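PDB 4CHM: IMC sub-compartment protein ISP1, which adopts a pleckstrin homology fold and belongs to a family of inner membrane complex proteins critical for replication of Toxoplasma gondii. Local coordinates for residues C38-N43 and L49-E54; A67-R72 and Q76-K81; I102-D107 and T113-L118. All coordinates share one frame; numbering follows the deposited sequence.

Contact 1 (C38-N43 and L49-E54); sequences CILHYN and LSISCE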
# COMPACT_ATOMS: atom_id res chain seq x y z
N CYS A 38 -1.63 -8.33 8.57
CA CYS A 38 -1.77 -7.04 9.17
C CYS A 38 -3.10 -6.35 8.89
O CYS A 38 -3.80 -6.70 7.99
CB CYS A 38 -0.65 -6.13 8.70
SG CYS A 38 1.03 -6.65 8.96
N ILE A 39 -3.42 -5.33 9.67
CA ILE A 39 -4.48 -4.40 9.35
C ILE A 39 -3.91 -3.05 8.98
O ILE A 39 -3.10 -2.47 9.73
CB ILE A 39 -5.43 -4.24 10.55
CG1 ILE A 39 -6.06 -5.61 10.92
CG2 ILE A 39 -6.45 -3.11 10.33
CD1 ILE A 39 -7.01 -6.15 9.88
N LEU A 40 -4.33 -2.56 7.82
CA LEU A 40 -3.96 -1.27 7.30
C LEU A 40 -5.11 -0.32 7.51
O LEU A 40 -6.26 -0.63 7.16
CB LEU A 40 -3.64 -1.35 5.81
CG LEU A 40 -3.21 -0.08 5.07
CD1 LEU A 40 -1.85 0.43 5.56
CD2 LEU A 40 -3.20 -0.32 3.55
N HIS A 41 -4.80 0.86 8.03
CA HIS A 41 -5.81 1.82 8.39
C HIS A 41 -5.37 3.20 8.02
O HIS A 41 -4.18 3.50 8.03
CB HIS A 41 -6.12 1.74 9.89
CG HIS A 41 -7.16 2.73 10.35
ND1 HIS A 41 -6.84 3.87 10.99
CD2 HIS A 41 -8.56 2.67 10.33
CE1 HIS A 41 -7.98 4.54 11.33
NE2 HIS A 41 -9.03 3.80 10.94
N TYR A 42 -6.31 4.06 7.67
CA TYR A 42 -6.01 5.49 7.51
C TYR A 42 -6.69 6.29 8.58
O TYR A 42 -7.90 6.16 8.77
CB TYR A 42 -6.48 6.02 6.16
CG TYR A 42 -6.04 7.46 5.92
CD1 TYR A 42 -4.68 7.79 5.91
CD2 TYR A 42 -6.96 8.49 5.80
CE1 TYR A 42 -4.25 9.09 5.72
CE2 TYR A 42 -6.54 9.81 5.61
CZ TYR A 42 -5.19 10.09 5.57
OH TYR A 42 -4.75 11.39 5.38
N ASN A 43 -5.90 7.15 9.24
CA ASN A 43 -6.40 8.08 10.27
C ASN A 43 -6.42 9.51 9.71
O ASN A 43 -5.38 10.16 9.64
CB ASN A 43 -5.49 8.01 11.52
CG ASN A 43 -6.03 8.83 12.68
OD1 ASN A 43 -6.11 10.05 12.61
ND2 ASN A 43 -6.41 8.16 13.75
N LEU A 49 -1.13 6.67 8.04
CA LEU A 49 -1.46 5.27 7.87
C LEU A 49 -0.92 4.51 9.07
O LEU A 49 0.20 4.72 9.49
CB LEU A 49 -0.77 4.69 6.62
CG LEU A 49 -1.30 4.97 5.22
CD1 LEU A 49 -0.34 4.38 4.21
CD2 LEU A 49 -2.70 4.42 5.01
N SER A 50 -1.67 3.51 9.52
CA SER A 50 -1.10 2.56 10.43
C SER A 50 -1.07 1.19 9.80
O SER A 50 -1.96 0.82 9.00
CB SER A 50 -1.88 2.54 11.74
OG SER A 50 -3.24 2.22 11.49
N ILE A 51 -0.08 0.40 10.22
CA ILE A 51 0.05 -0.99 9.86
C ILE A 51 0.22 -1.77 11.17
O ILE A 51 1.15 -1.53 11.94
CB ILE A 51 1.30 -1.20 9.00
CG1 ILE A 51 1.23 -0.33 7.73
CG2 ILE A 51 1.46 -2.67 8.64
CD1 ILE A 51 2.51 -0.32 6.92
N SER A 52 -0.67 -2.71 11.40
CA SER A 52 -0.74 -3.41 12.68
C SER A 52 -0.58 -4.86 12.40
O SER A 52 -1.41 -5.43 11.71
CB SER A 52 -2.11 -3.16 13.32
OG SER A 52 -2.22 -3.86 14.54
N CYS A 53 0.48 -5.48 12.94
CA CYS A 53 0.76 -6.90 12.72
C CYS A 53 1.29 -7.53 13.99
O CYS A 53 2.13 -6.95 14.66
CB CYS A 53 1.83 -7.10 11.63
SG CYS A 53 1.88 -5.84 10.34
N GLU A 54 0.79 -8.71 14.32
CA GLU A 54 1.25 -9.44 15.49
C GLU A 54 1.39 -8.50 16.70
O GLU A 54 2.45 -8.46 17.37
CB GLU A 54 2.56 -10.19 15.16
CG GLU A 54 2.30 -11.35 14.18
CD GLU A 54 3.56 -11.98 13.60
OE1 GLU A 54 4.67 -11.61 14.02
OE2 GLU A 54 3.41 -12.83 12.69
O HOH W 1 -3.59 -0.48 11.24
O HOH W 2 -4.47 4.59 11.12

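Contact 2 (A67-R72 and Q76-K81); sequences ALLHTR and QRVETK. With SO4 (sulfate ion), chain G; SO4 (sulfate ion), chain E.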
# COMPACT_ATOMS: atom_id res chain seq x y z
N ALA A 67 7.17 8.29 -1.81
CA ALA A 67 6.85 7.72 -3.14
C ALA A 67 6.10 6.39 -2.97
O ALA A 67 6.32 5.68 -2.00
CB ALA A 67 8.13 7.49 -3.95
N LEU A 68 5.35 5.99 -3.97
CA LEU A 68 4.81 4.67 -3.99
C LEU A 68 5.42 3.88 -5.10
O LEU A 68 5.36 4.27 -6.21
CB LEU A 68 3.30 4.67 -4.08
CG LEU A 68 2.51 5.47 -3.08
CD1 LEU A 68 1.24 5.94 -3.69
CD2 LEU A 68 2.29 4.77 -1.78
N LEU A 69 5.99 2.74 -4.76
CA LEU A 69 6.52 1.81 -5.74
C LEU A 69 5.40 0.84 -6.14
O LEU A 69 4.90 0.10 -5.31
CB LEU A 69 7.68 1.04 -5.12
CG LEU A 69 8.77 1.82 -4.39
CD1 LEU A 69 10.00 0.99 -4.07
CD2 LEU A 69 9.15 3.05 -5.18
N HIS A 70 4.98 0.88 -7.40
CA HIS A 70 3.95 -0.03 -7.88
C HIS A 70 4.23 -0.81 -9.16
O HIS A 70 3.70 -1.88 -9.34
CB HIS A 70 2.62 0.70 -7.98
CG HIS A 70 2.65 1.87 -8.91
ND1 HIS A 70 2.08 1.84 -10.16
CD2 HIS A 70 3.19 3.09 -8.78
CE1 HIS A 70 2.25 3.00 -10.74
NE2 HIS A 70 2.94 3.78 -9.93
N THR A 71 5.02 -0.25 -10.07
CA THR A 71 5.36 -0.95 -11.31
C THR A 71 6.33 -2.08 -11.07
O THR A 71 7.13 -2.04 -10.15
CB THR A 71 5.95 -0.02 -12.39
OG1 THR A 71 7.29 0.31 -12.06
CG2 THR A 71 5.12 1.25 -12.56
N ARG A 72 6.27 -3.10 -11.90
CA ARG A 72 7.21 -4.20 -11.78
C ARG A 72 8.65 -3.74 -11.58
O ARG A 72 9.34 -4.20 -10.66
CB ARG A 72 7.11 -5.17 -12.96
CG ARG A 72 8.10 -6.33 -12.89
CD ARG A 72 7.97 -7.26 -14.10
NE ARG A 72 8.59 -8.56 -13.84
CZ ARG A 72 7.95 -9.58 -13.26
NH1 ARG A 72 6.70 -9.43 -12.84
NH2 ARG A 72 8.59 -10.73 -13.05
N GLN A 76 11.15 -4.33 -8.34
CA GLN A 76 12.37 -5.10 -8.55
C GLN A 76 13.62 -4.49 -7.88
O GLN A 76 14.48 -5.20 -7.51
CB GLN A 76 12.61 -5.39 -10.03
CG GLN A 76 11.58 -6.29 -10.69
CD GLN A 76 11.77 -7.75 -10.37
OE1 GLN A 76 12.04 -8.09 -9.27
NE2 GLN A 76 11.67 -8.60 -11.36
N ARG A 77 13.64 -3.18 -7.67
CA ARG A 77 14.70 -2.51 -6.91
C ARG A 77 14.73 -2.78 -5.40
O ARG A 77 15.69 -2.51 -4.78
CB ARG A 77 14.68 -1.02 -7.16
CG ARG A 77 15.21 -0.64 -8.52
CD ARG A 77 14.99 0.82 -8.83
NE ARG A 77 15.57 1.13 -10.11
CZ ARG A 77 15.83 2.36 -10.52
NH1 ARG A 77 15.50 3.36 -9.77
NH2 ARG A 77 16.37 2.57 -11.69
N VAL A 78 13.69 -3.34 -4.84
CA VAL A 78 13.61 -3.60 -3.43
C VAL A 78 14.40 -4.83 -3.04
O VAL A 78 14.28 -5.85 -3.62
CB VAL A 78 12.17 -3.81 -2.94
CG1 VAL A 78 12.13 -3.92 -1.45
CG2 VAL A 78 11.27 -2.72 -3.42
N GLU A 79 15.21 -4.69 -2.02
CA GLU A 79 16.06 -5.77 -1.61
C GLU A 79 15.29 -6.73 -0.72
O GLU A 79 14.90 -6.39 0.39
CB GLU A 79 17.31 -5.23 -0.91
CG GLU A 79 18.20 -4.40 -1.83
CD GLU A 79 19.24 -3.61 -1.05
OE1 GLU A 79 20.06 -4.24 -0.37
OE2 GLU A 79 19.23 -2.36 -1.11
N THR A 80 15.02 -7.91 -1.23
CA THR A 80 14.21 -8.82 -0.48
C THR A 80 14.23 -10.20 -1.10
O THR A 80 14.57 -10.36 -2.28
CB THR A 80 12.75 -8.33 -0.39
OG1 THR A 80 11.99 -9.30 0.32
CG2 THR A 80 12.12 -8.14 -1.83
N LYS A 81 13.85 -11.18 -0.28
CA LYS A 81 13.71 -12.56 -0.70
C LYS A 81 12.24 -12.86 -1.06
O LYS A 81 11.92 -13.95 -1.57
CB LYS A 81 14.18 -13.50 0.45
CG LYS A 81 15.70 -13.72 0.50
CD LYS A 81 16.19 -14.76 -0.53
CE LYS A 81 17.61 -15.19 -0.20
NZ LYS A 81 18.12 -16.31 -1.03
S SO4 G . 11.77 -9.44 -14.77
O1 SO4 G . 11.83 -9.66 -16.24
O2 SO4 G . 13.16 -9.27 -14.21
O3 SO4 G . 11.11 -10.64 -14.17
O4 SO4 G . 10.99 -8.20 -14.47
S SO4 E . 4.69 6.77 -11.19
O1 SO4 E . 4.37 6.88 -12.64
O2 SO4 E . 5.76 5.81 -11.03
O3 SO4 E . 3.48 6.31 -10.46
O4 SO4 E . 5.08 8.07 -10.66

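Contact 3 (I102-D107 and T113-L118); sequences IPLRFD and TCFVDL. With SO4 (sulfate ion), chain H.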
# COMPACT_ATOMS: atom_id res chain seq x y z
N ILE A 102 8.30 -0.16 2.73
CA ILE A 102 7.43 -1.18 3.30
C ILE A 102 6.52 -1.74 2.23
O ILE A 102 5.59 -1.06 1.77
CB ILE A 102 6.58 -0.61 4.44
CG1 ILE A 102 7.50 -0.09 5.59
CG2 ILE A 102 5.63 -1.68 4.97
CD1 ILE A 102 6.73 0.56 6.74
N PRO A 103 6.73 -3.02 1.87
CA PRO A 103 5.87 -3.56 0.81
C PRO A 103 4.57 -4.16 1.33
O PRO A 103 4.59 -5.04 2.18
CB PRO A 103 6.76 -4.66 0.18
CG PRO A 103 8.17 -4.39 0.73
CD PRO A 103 7.91 -3.87 2.10
N LEU A 104 3.45 -3.66 0.80
CA LEU A 104 2.11 -4.09 1.21
C LEU A 104 1.54 -4.89 0.07
O LEU A 104 1.54 -4.43 -1.09
CB LEU A 104 1.19 -2.90 1.42
CG LEU A 104 1.62 -1.82 2.41
CD1 LEU A 104 0.66 -0.66 2.34
CD2 LEU A 104 1.68 -2.39 3.79
N ARG A 105 1.03 -6.06 0.37
CA ARG A 105 0.34 -6.85 -0.68
C ARG A 105 -1.18 -6.84 -0.44
O ARG A 105 -1.64 -7.22 0.63
CB ARG A 105 0.84 -8.30 -0.70
CG ARG A 105 0.13 -9.12 -1.79
CD ARG A 105 0.57 -10.56 -1.76
NE ARG A 105 1.95 -10.75 -2.22
CZ ARG A 105 2.63 -11.90 -2.08
NH1 ARG A 105 2.06 -12.91 -1.41
NH2 ARG A 105 3.89 -12.02 -2.51
N PHE A 106 -1.93 -6.32 -1.42
CA PHE A 106 -3.37 -6.24 -1.32
C PHE A 106 -4.00 -7.54 -1.81
O PHE A 106 -3.30 -8.40 -2.33
CB PHE A 106 -3.90 -5.03 -2.13
CG PHE A 106 -3.51 -3.71 -1.54
CD1 PHE A 106 -2.24 -3.18 -1.78
CD2 PHE A 106 -4.34 -3.09 -0.59
CE1 PHE A 106 -1.83 -2.02 -1.13
CE2 PHE A 106 -3.94 -1.94 0.05
CZ PHE A 106 -2.68 -1.40 -0.22
N ASP A 107 -5.32 -7.62 -1.77
CA ASP A 107 -6.05 -8.82 -2.18
C ASP A 107 -5.97 -9.13 -3.68
O ASP A 107 -6.22 -10.25 -4.10
CB ASP A 107 -7.52 -8.70 -1.77
CG ASP A 107 -7.70 -8.80 -0.27
OD1 ASP A 107 -6.68 -8.75 0.46
OD2 ASP A 107 -8.85 -8.96 0.19
N THR A 113 -4.25 -1.26 -7.48
CA THR A 113 -4.35 -0.13 -8.37
C THR A 113 -5.06 1.05 -7.75
O THR A 113 -4.57 2.15 -7.81
CB THR A 113 -5.03 -0.48 -9.70
OG1 THR A 113 -4.34 -1.54 -10.33
CG2 THR A 113 -5.02 0.68 -10.60
N CYS A 114 -6.19 0.80 -7.11
CA CYS A 114 -6.94 1.86 -6.39
C CYS A 114 -6.15 2.52 -5.31
O CYS A 114 -6.34 3.70 -5.07
CB CYS A 114 -8.23 1.33 -5.77
SG CYS A 114 -9.50 0.98 -6.98
N PHE A 115 -5.37 1.74 -4.56
CA PHE A 115 -4.58 2.29 -3.49
C PHE A 115 -3.64 3.36 -3.98
O PHE A 115 -3.42 4.38 -3.28
CB PHE A 115 -3.76 1.22 -2.78
CG PHE A 115 -3.04 1.74 -1.54
CD1 PHE A 115 -3.78 2.10 -0.41
CD2 PHE A 115 -1.68 1.78 -1.48
CE1 PHE A 115 -3.13 2.51 0.77
CE2 PHE A 115 -1.02 2.27 -0.34
CZ PHE A 115 -1.75 2.61 0.79
N VAL A 116 -2.97 3.09 -5.09
CA VAL A 116 -2.00 4.05 -5.65
C VAL A 116 -2.68 5.39 -5.96
O VAL A 116 -2.21 6.44 -5.54
CB VAL A 116 -1.24 3.48 -6.89
CG1 VAL A 116 -0.44 4.56 -7.59
CG2 VAL A 116 -0.30 2.36 -6.44
N ASP A 117 -3.83 5.34 -6.61
CA ASP A 117 -4.62 6.53 -6.89
C ASP A 117 -5.13 7.24 -5.65
O ASP A 117 -5.01 8.42 -5.54
CB ASP A 117 -5.81 6.18 -7.74
CG ASP A 117 -5.41 5.66 -9.08
OD1 ASP A 117 -4.57 6.27 -9.72
OD2 ASP A 117 -5.93 4.65 -9.49
N LEU A 118 -5.67 6.50 -4.70
CA LEU A 118 -6.17 7.09 -3.48
C LEU A 118 -5.09 7.79 -2.66
O LEU A 118 -5.32 8.84 -2.12
CB LEU A 118 -6.85 6.03 -2.61
CG LEU A 118 -7.39 6.50 -1.28
CD1 LEU A 118 -8.48 7.52 -1.45
CD2 LEU A 118 -7.85 5.35 -0.41
S SO4 H . 3.75 -15.84 -2.57
O1 SO4 H . 2.69 -15.91 -3.65
O2 SO4 H . 4.88 -14.89 -2.94
O3 SO4 H . 4.31 -17.21 -2.32
O4 SO4 H . 3.18 -15.42 -1.25

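Contact 1 (C38-N43 and L49-E54)
Ile39 and Ser52 form an antiparallel hydrogen-bonded pair: Ile39 N reaches Ser52 O at 2.9 Å, and Ser52 N returns to Ile39 O at 3.0 Å. His41 and Ser50 repeat the pattern, with His41 N to Ser50 O at 3.0 Å and Ser50 N to His41 O at 2.9 Å, making strands 35-43 and 48-53 a beta hairpin. Backbone groups of Leu40 and Ile51 bond outward instead, to Met24 on strand 24-29 and Arg58 on strand 56-61. Ser50 OG, set between its own N and carbonyl carbon (chi1 58°), comes to 3.3 Å from His41 CB and meets two waters. One of them also donates to Ile39 O and, weakly, to Ser50 O; the other links OG to His41 ND1. The face of Leu40 and Ile51 is largely apolar: these side chains run side by side, Leu40 CD1 lying 3.8 Å from Ile51 CG1, and Leu49 CD2 meets the edge of the Tyr42 ring. With a Cys38–Cys53 disulfide at the end of the hairpin away from its turn, the register is fixed covalently as well as by hydrogen bonds; the Ser50 and His41 face uses water to satisfy polar atoms, while the Leu40, Leu49 and Ile51 face is suited to burial.

Contact 2 (A67-R72 and Q76-K81)
Arg72 and Gln76 meet across the short helix that follows strand 65-69 at the surface of the pleckstrin homology fold. A backbone bond runs from Gln76 N to Arg72 O at 2.9 Å. Beyond it the two side chains run the same way and converge on one sulfate ion, probably taken up from the crystallisation liquor. Arg72 CG is anti to the backbone N (chi1 179°) and the chain stays extended as far as NE, which carries the guanidinium out to the anion. Its edge makes a two-pronged grip: NE donates to sulfate O4 at 2.5 Å and NH2 to O3 at 2.8 Å. Gln76 bends at chi2 (-78°), and its NE2 adds a weak bond to the same O4 at 3.2 Å, so that oxygen has two donors from groups whose planes stand 80° apart. His70 NE2, at the ring edge, donates almost straight to O3 of a second sulfate at 2.6 Å. In the next shell, Asp86 forms a salt bridge with Arg72 NH2, giving the arginine an anionic partner within the protein as well. Thr71 occupies the N-cap position, its side chain capping a backbone N of the helix, while Gln74 OE1 accepts from the backbone N of both His70 and Thr71 and so ties the turn to the helix. Across the helix, Leu69 from the strand before it meets Val78 from the loop after it in a purely apolar touch, Leu69 CD1 to Val78 CG2 at 4.0 Å.

Contact 3 (I102-D107 and T113-L118)
Phe106 presses its CZ end onto Phe115, joining the end of strand 101-105 to helix 109-125, the C-terminal helix that in the pleckstrin homology fold closes one open end of the bent, barrel-like antiparallel sheet. Phe106 CZ stands over one face of the Phe115 ring, toward its rim, and lies 3.4 Å from Phe115 CG. The geometry is neither a stack nor edge-to-face: the ring planes meet at 38° and the centroids are 4.8 Å apart. Phe115 CB adds an off-centre CH-pi contact, 4.3 Å from the centroid of the Phe106 ring. Phe115 CG is anti to the backbone N (chi1 -173°), an orientation that extends the ring from the helix toward the strand. Leu104 is the looser neighbour, its CD1 coming no closer than 4.3 Å to Phe115 CE2. All three residues are buried, with Val91 touching both phenylalanines and Leu16 of helix 10-22 packing on Phe115.

Arg105, by contrast, is partly exposed and takes no part in this packing. Its guanidinium binds a sulfate, probably from the crystallisation liquor, by NH1 to O4 at 2.8 Å and NH2 to O2 at 3.1 Å; Asn83 O also accepts from NH2, and NE pairs with Asp87. No hydrogen bond crosses between the two segments, which implies that the join rests mainly on the close Phe106–Phe115 contact, with Leu104 looser and Arg105 directing its charge away from it.

How the contacts relate
From the N terminus, the chain first closes the hairpin of contact 1, with five residues between its segments. Contact 2 then closes a turn of three intervening residues, and contact 3 the strand-to-helix connection near the C terminus. The three follow in series, none nested in or crossing another. Contacts 1 and 2 lie on opposite sides of the chain's centre and do not touch; contact 3, close to that centre, meets both. Toward contact 1, Leu40 CD2 lies 4.0 Å from Phe115 CE1, and Ile51 CD1 packs on Leu104. Toward contact 2, His70 CB lies 3.7 Å from Val116 CG2. Through Phe115 and Val116 the C-terminal helix thus bridges distant parts of one antiparallel sheet.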